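Local coordinates for protein synthesis inhibitor, putative (Thermotoga maritima, PDB 2B33), which is a putative endoribonuclease of the RutC (YjgF-like) family that may have deaminase activity and binds calcium, at residues A[57-60]-A[61-65]; A[102-105]-A[106-110]. All blocks are in the same frame, centred on the assembly; numbering follows the deposited sequence.

Interaction 1: A[57-60]-A[61-65]; sequences GTIE and EKTER. With EDO (1,2-ethanediol), chain D.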
ATOM      1  N   GLY A  57     -19.463 -14.412  11.975  1.00 39.20           N
ATOM      2  CA  GLY A  57     -20.830 -14.018  11.623  1.00 37.70           C
ATOM      3  C   GLY A  57     -20.872 -13.438  10.218  1.00 36.38           C
ATOM      4  O   GLY A  57     -20.199 -13.944   9.327  1.00 37.70           O
ATOM      5  N   THR A  58     -21.634 -12.370  10.004  1.00 34.61           N
ATOM      6  CA  THR A  58     -21.741 -11.776   8.660  1.00 33.94           C
ATOM      7  C   THR A  58     -20.540 -10.899   8.330  1.00 33.07           C
ATOM      8  O   THR A  58     -19.773 -10.514   9.214  1.00 33.43           O
ATOM      9  CB  THR A  58     -23.016 -10.929   8.465  1.00 33.93           C
ATOM     10  OG1 THR A  58     -22.960  -9.744   9.268  1.00 37.49           O
ATOM     11  CG2 THR A  58     -24.268 -11.735   8.802  1.00 34.09           C
ATOM     12  N   ILE A  59     -20.378 -10.587   7.049  1.00 32.34           N
ATOM     13  CA  ILE A  59     -19.277  -9.731   6.606  1.00 32.00           C
ATOM     14  C   ILE A  59     -19.468  -8.277   7.082  1.00 32.59           C
ATOM     15  O   ILE A  59     -18.487  -7.545   7.228  1.00 32.86           O
ATOM     16  CB  ILE A  59     -19.042  -9.828   5.062  1.00 31.45           C
ATOM     17  CG1 ILE A  59     -17.664  -9.282   4.666  1.00 31.29           C
ATOM     18  CG2 ILE A  59     -20.163  -9.151   4.258  1.00 32.04           C
ATOM     19  CD1 ILE A  59     -16.474 -10.038   5.239  1.00 28.37           C
ATOM     20  N   GLU A  60     -20.716  -7.871   7.322  1.00 32.59           N
ATOM     21  CA  GLU A  60     -21.002  -6.552   7.874  1.00 33.72           C
ATOM     22  C   GLU A  60     -20.473  -6.457   9.318  1.00 34.37           C
ATOM     23  O   GLU A  60     -19.858  -5.465   9.691  1.00 33.83           O
ATOM     24  CB  GLU A  60     -22.501  -6.237   7.820  1.00 33.28           C
ATOM     25  CG  GLU A  60     -23.091  -6.053   6.400  1.00 32.42           C
ATOM     26  CD  GLU A  60     -23.635  -7.333   5.748  1.00 31.57           C
ATOM     27  OE1 GLU A  60     -23.141  -8.454   6.022  1.00 25.78           O
ATOM     28  OE2 GLU A  60     -24.570  -7.196   4.931  1.00 31.93           O
ATOM     29  N   GLU A  61     -20.706  -7.509  10.101  1.00 36.09           N
ATOM     30  CA  GLU A  61     -20.220  -7.608  11.479  1.00 37.20           C
ATOM     31  C   GLU A  61     -18.692  -7.636  11.547  1.00 36.01           C
ATOM     32  O   GLU A  61     -18.107  -7.068  12.464  1.00 36.86           O
ATOM     33  CB  GLU A  61     -20.819  -8.850  12.156  1.00 37.04           C
ATOM     34  CG  GLU A  61     -22.326  -8.736  12.376  1.00 38.72           C
ATOM     35  CD  GLU A  61     -22.972  -9.991  12.934  1.00 39.73           C
ATOM     36  OE1 GLU A  61     -22.319 -11.055  12.955  1.00 47.48           O
ATOM     37  OE2 GLU A  61     -24.153  -9.906  13.353  1.00 43.53           O
ATOM     38  N   LYS A  62     -18.054  -8.303  10.588  1.00 34.88           N
ATOM     39  CA  LYS A  62     -16.590  -8.352  10.526  1.00 33.59           C
ATOM     40  C   LYS A  62     -16.002  -6.993  10.118  1.00 34.40           C
ATOM     41  O   LYS A  62     -15.011  -6.555  10.692  1.00 34.19           O
ATOM     42  CB  LYS A  62     -16.119  -9.472   9.602  1.00 33.79           C
ATOM     43  CG  LYS A  62     -16.456 -10.862  10.151  1.00 31.41           C
ATOM     44  CD  LYS A  62     -16.214 -11.957   9.152  1.00 30.14           C
ATOM     45  CE  LYS A  62     -16.772 -13.276   9.662  1.00 31.15           C
ATOM     46  NZ  LYS A  62     -16.772 -14.335   8.637  1.00 32.89           N
ATOM     47  N   THR A  63     -16.633  -6.325   9.152  1.00 35.10           N
ATOM     48  CA  THR A  63     -16.216  -4.992   8.700  1.00 35.49           C
ATOM     49  C   THR A  63     -16.406  -3.953   9.809  1.00 36.38           C
ATOM     50  O   THR A  63     -15.613  -3.010   9.936  1.00 38.30           O
ATOM     51  CB  THR A  63     -17.033  -4.536   7.468  1.00 35.73           C
ATOM     52  OG1 THR A  63     -16.940  -5.522   6.444  1.00 31.60           O
ATOM     53  CG2 THR A  63     -16.533  -3.194   6.918  1.00 37.08           C
ATOM     54  N   GLU A  64     -17.468  -4.113  10.587  1.00 36.12           N
ATOM     55  CA  GLU A  64     -17.743  -3.227  11.713  1.00 36.59           C
ATOM     56  C   GLU A  64     -16.615  -3.275  12.737  1.00 36.51           C
ATOM     57  O   GLU A  64     -16.198  -2.246  13.251  1.00 35.19           O
ATOM     58  CB  GLU A  64     -19.049  -3.642  12.397  1.00 36.53           C
ATOM     59  CG  GLU A  64     -19.478  -2.740  13.556  1.00 34.39           C
ATOM     60  CD  GLU A  64     -20.735  -3.223  14.253  1.00 35.64           C
ATOM     61  OE1 GLU A  64     -21.035  -4.441  14.219  1.00 41.80           O
ATOM     62  OE2 GLU A  64     -21.414  -2.383  14.865  1.00 36.50           O
ATOM     63  N   ARG A  65     -16.167  -4.490  13.044  1.00 37.08           N
ATOM     64  CA  ARG A  65     -15.082  -4.732  13.998  1.00 37.38           C
ATOM     65  C   ARG A  65     -13.769  -4.140  13.492  1.00 37.32           C
ATOM     66  O   ARG A  65     -13.076  -3.449  14.235  1.00 38.31           O
ATOM     67  CB  ARG A  65     -14.934  -6.241  14.232  1.00 36.97           C
ATOM     68  CG  ARG A  65     -13.971  -6.672  15.325  1.00 36.40           C
ATOM     69  CD  ARG A  65     -14.415  -6.208  16.713  1.00 37.69           C
ATOM     70  NE  ARG A  65     -13.982  -4.848  17.041  1.00 37.29           N
ATOM     71  CZ  ARG A  65     -14.344  -4.158  18.125  1.00 36.18           C
ATOM     72  NH1 ARG A  65     -15.189  -4.667  19.017  1.00 39.67           N
ATOM     73  NH2 ARG A  65     -13.866  -2.930  18.315  1.00 39.21           N
TER
HETATM   74  C1  EDO D 130     -22.728   0.148  12.565  1.00 66.36           C
HETATM   75  O1  EDO D 130     -21.622  -0.072  13.449  1.00 64.48           O
HETATM   76  C2  EDO D 130     -22.276  -0.060  11.119  1.00 66.63           C
HETATM   77  O2  EDO D 130     -23.249  -0.827  10.394  1.00 63.90           O
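T58 and E61 meet across the first turn of helix 59-76, where the backbone passes from an extended T58 into helical residues and K62 N closes the first i to i+4 bond on T58 O (3.1 Å). T58 is the N-cap. Its OG1, held between the backbone N and the carbonyl carbon (chi1 68°), takes the N-H of E61 at 3.3 Å in a fairly straight bond, 163° at the hydrogen. E61 answers with an extended side chain that runs back past the threonine hydroxyl, so that its OE1 accepts a weak bond from T58 N (3.3 Å). This reciprocal pair is a capping box, and it occupies amide N-H groups that have no helical carbonyl before them. In the same first turn, I59 O is gripped twice by T63, one turn further along: OG1 at 2.7 Å and N at 2.9 Å arrive from opposite faces of the carbonyl plane, which satisfies the buried hydroxyl within its own helix. The extended K62 lies along the backbone, CG 3.5 Å from T58 O, and its NZ forms a salt bridge with E128. At E64, OE2 accepts a 2.7 Å bond from O1 of an ethanediol. I59, E60 and T63 pack on helix 97-108, touching R99, V100 and V103, while K62 leans on P46 in a loop.

Interaction 2: A[102-105]-A[106-110]; sequences EVYS and RYFGD. With EDO (1,2-ethanediol), chain D.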
ATOM      1  N   GLU A 102     -21.244  -0.794   2.299  1.00 37.94           N
ATOM      2  CA  GLU A 102     -22.429  -0.401   3.068  1.00 38.60           C
ATOM      3  C   GLU A 102     -22.033  -0.004   4.492  1.00 37.24           C
ATOM      4  O   GLU A 102     -22.416   1.055   4.974  1.00 37.18           O
ATOM      5  CB  GLU A 102     -23.422  -1.575   3.067  1.00 38.05           C
ATOM      6  CG  GLU A 102     -24.792  -1.334   3.667  1.00 42.03           C
ATOM      7  CD  GLU A 102     -25.731  -2.530   3.471  1.00 42.95           C
ATOM      8  OE1 GLU A 102     -25.267  -3.627   3.079  1.00 46.01           O
ATOM      9  OE2 GLU A 102     -26.945  -2.377   3.710  1.00 54.82           O
ATOM     10  N   VAL A 103     -21.242  -0.852   5.145  1.00 36.35           N
ATOM     11  CA  VAL A 103     -20.748  -0.583   6.502  1.00 35.78           C
ATOM     12  C   VAL A 103     -19.679   0.529   6.480  1.00 35.96           C
ATOM     13  O   VAL A 103     -19.663   1.392   7.351  1.00 36.06           O
ATOM     14  CB  VAL A 103     -20.166  -1.865   7.174  1.00 35.13           C
ATOM     15  CG1 VAL A 103     -19.658  -1.555   8.579  1.00 35.40           C
ATOM     16  CG2 VAL A 103     -21.216  -2.990   7.216  1.00 33.37           C
ATOM     17  N   TYR A 104     -18.798   0.488   5.482  1.00 36.04           N
ATOM     18  CA  TYR A 104     -17.729   1.470   5.292  1.00 36.54           C
ATOM     19  C   TYR A 104     -18.287   2.896   5.202  1.00 36.30           C
ATOM     20  O   TYR A 104     -17.743   3.811   5.817  1.00 36.25           O
ATOM     21  CB  TYR A 104     -16.951   1.113   4.020  1.00 36.66           C
ATOM     22  CG  TYR A 104     -15.699   1.905   3.747  1.00 36.59           C
ATOM     23  CD1 TYR A 104     -15.760   3.140   3.124  1.00 38.94           C
ATOM     24  CD2 TYR A 104     -14.445   1.389   4.055  1.00 36.89           C
ATOM     25  CE1 TYR A 104     -14.620   3.865   2.850  1.00 36.64           C
ATOM     26  CE2 TYR A 104     -13.296   2.104   3.774  1.00 36.03           C
ATOM     27  CZ  TYR A 104     -13.389   3.346   3.170  1.00 36.97           C
ATOM     28  OH  TYR A 104     -12.262   4.085   2.886  1.00 41.39           O
ATOM     29  N   SER A 105     -19.373   3.063   4.443  1.00 36.67           N
ATOM     30  CA  SER A 105     -20.055   4.356   4.275  1.00 37.56           C
ATOM     31  C   SER A 105     -20.530   4.990   5.577  1.00 37.61           C
ATOM     32  O   SER A 105     -20.640   6.212   5.665  1.00 36.64           O
ATOM     33  CB  SER A 105     -21.296   4.208   3.386  1.00 37.09           C
ATOM     34  OG  SER A 105     -20.966   3.767   2.093  1.00 40.36           O
ATOM     35  N   ARG A 106     -20.849   4.160   6.567  1.00 37.83           N
ATOM     36  CA  ARG A 106     -21.282   4.647   7.879  1.00 38.44           C
ATOM     37  C   ARG A 106     -20.138   5.272   8.688  1.00 38.76           C
ATOM     38  O   ARG A 106     -20.394   5.987   9.648  1.00 39.56           O
ATOM     39  CB  ARG A 106     -21.981   3.525   8.662  1.00 38.51           C
ATOM     40  CG  ARG A 106     -23.339   3.178   8.054  1.00 40.88           C
ATOM     41  CD  ARG A 106     -23.769   1.737   8.273  1.00 44.16           C
ATOM     42  NE  ARG A 106     -25.009   1.470   7.533  1.00 47.51           N
ATOM     43  CZ  ARG A 106     -25.510   0.265   7.232  1.00 48.50           C
ATOM     44  NH1 ARG A 106     -24.884  -0.869   7.571  1.00 50.07           N
ATOM     45  NH2 ARG A 106     -26.652   0.193   6.551  1.00 47.86           N
ATOM     46  N   TYR A 107     -18.892   4.999   8.293  1.00 39.91           N
ATOM     47  CA  TYR A 107     -17.690   5.585   8.906  1.00 40.79           C
ATOM     48  C   TYR A 107     -17.097   6.716   8.041  1.00 41.34           C
ATOM     49  O   TYR A 107     -16.759   7.771   8.576  1.00 42.33           O
ATOM     50  CB  TYR A 107     -16.640   4.484   9.182  1.00 41.23           C
ATOM     51  CG  TYR A 107     -17.061   3.532  10.290  1.00 41.72           C
ATOM     52  CD1 TYR A 107     -18.013   2.548  10.060  1.00 42.02           C
ATOM     53  CD2 TYR A 107     -16.521   3.629  11.572  1.00 41.31           C
ATOM     54  CE1 TYR A 107     -18.421   1.685  11.069  1.00 44.29           C
ATOM     55  CE2 TYR A 107     -16.923   2.766  12.594  1.00 41.67           C
ATOM     56  CZ  TYR A 107     -17.875   1.798  12.334  1.00 41.68           C
ATOM     57  OH  TYR A 107     -18.286   0.934  13.324  1.00 41.02           O
ATOM     58  N   PHE A 108     -17.000   6.497   6.720  1.00 41.72           N
ATOM     59  CA  PHE A 108     -16.408   7.468   5.761  1.00 40.48           C
ATOM     60  C   PHE A 108     -17.330   8.009   4.633  1.00 41.10           C
ATOM     61  O   PHE A 108     -16.836   8.442   3.584  1.00 42.02           O
ATOM     62  CB  PHE A 108     -15.195   6.836   5.075  1.00 39.57           C
ATOM     63  CG  PHE A 108     -14.162   6.299   6.010  1.00 39.22           C
ATOM     64  CD1 PHE A 108     -13.226   7.145   6.589  1.00 36.21           C
ATOM     65  CD2 PHE A 108     -14.083   4.933   6.268  1.00 37.44           C
ATOM     66  CE1 PHE A 108     -12.251   6.649   7.437  1.00 36.02           C
ATOM     67  CE2 PHE A 108     -13.104   4.430   7.113  1.00 38.25           C
ATOM     68  CZ  PHE A 108     -12.185   5.291   7.698  1.00 38.23           C
ATOM     69  N   GLY A 109     -18.645   7.992   4.825  1.00 41.16           N
ATOM     70  CA  GLY A 109     -19.571   8.510   3.810  1.00 41.02           C
ATOM     71  C   GLY A 109     -19.463  10.017   3.603  1.00 41.49           C
ATOM     72  O   GLY A 109     -19.577  10.507   2.479  1.00 42.41           O
ATOM     73  N   ASP A 110     -19.253  10.749   4.691  1.00 40.74           N
ATOM     74  CA  ASP A 110     -19.087  12.197   4.635  1.00 40.87           C
ATOM     75  C   ASP A 110     -17.676  12.574   4.199  1.00 40.49           C
ATOM     76  O   ASP A 110     -17.488  13.400   3.308  1.00 40.05           O
ATOM     77  CB  ASP A 110     -19.312  12.818   6.023  1.00 41.80           C
ATOM     78  CG  ASP A 110     -20.710  12.578   6.574  1.00 46.56           C
ATOM     79  OD1 ASP A 110     -21.622  12.214   5.796  1.00 55.69           O
ATOM     80  OD2 ASP A 110     -20.893  12.764   7.798  1.00 50.21           O
TER
HETATM   81  C1  EDO D 130     -22.728   0.148  12.565  1.00 66.36           C
HETATM   82  O1  EDO D 130     -21.622  -0.072  13.449  1.00 64.48           O
HETATM   83  C2  EDO D 130     -22.276  -0.060  11.119  1.00 66.63           C
HETATM   84  O2  EDO D 130     -23.249  -0.827  10.394  1.00 63.90           O
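In the beta-alpha-beta unit of strand 84-91, helix 97-108 and strand 114-119, Y104 and F108 pack one turn apart near the C-terminal end of the helix. CD2 of F108 sits over one face of the Y104 ring, displaced toward its rim and 3.5 Å from CZ; the ring planes are inclined at 38°. With CG anti to the backbone N (chi1 -172°), the tyrosine side chain crosses F108 obliquely, and its ring also makes a cation-pi contact with R115 and packs on P28 of a second subunit. Replacing Y104 by an alanine would remove the ring, and would probably leave F108 CD2 without the surface it rests on and R115 without its cation-pi partner. The backbone carbonyl of Y104 accepts two N-H groups: F108 N at 2.9 Å, nearly along the C=O axis, and Y107 N at 3.0 Å, from above the carbonyl plane. R106 runs beside E102, their charged ends joined by a long salt bridge (OE2 to NH2, 3.8 Å); E102 O lies over one guanidinium face, and R106 NH1 donates to O2 of the ethanediol (3.3 Å). Y107 OH is hydrogen-bonded to OE2 of E68, while its ring edge meets V103 O in plane, CD1 being 3.4 Å from that oxygen.

Along the chain the two contacts come in series, neither nested nor crossed: interaction 1 starts helix 59-76, and interaction 2 comes near the end of helix 97-108, after strand 84-91 has intervened. Each closes only a helical turn, so the long-range tie is made between them, where the two helices pack side by side. E60 CB meets V103 CG2 at 3.5 Å, and T63 CG2 rests on V103 CB, putting the valine against the first helix. Nearby, the carboxylates of E60 and E102 approach each other as like charges. One ethanediol, probably from the crystallisation liquor, is hydrogen-bonded to both helices.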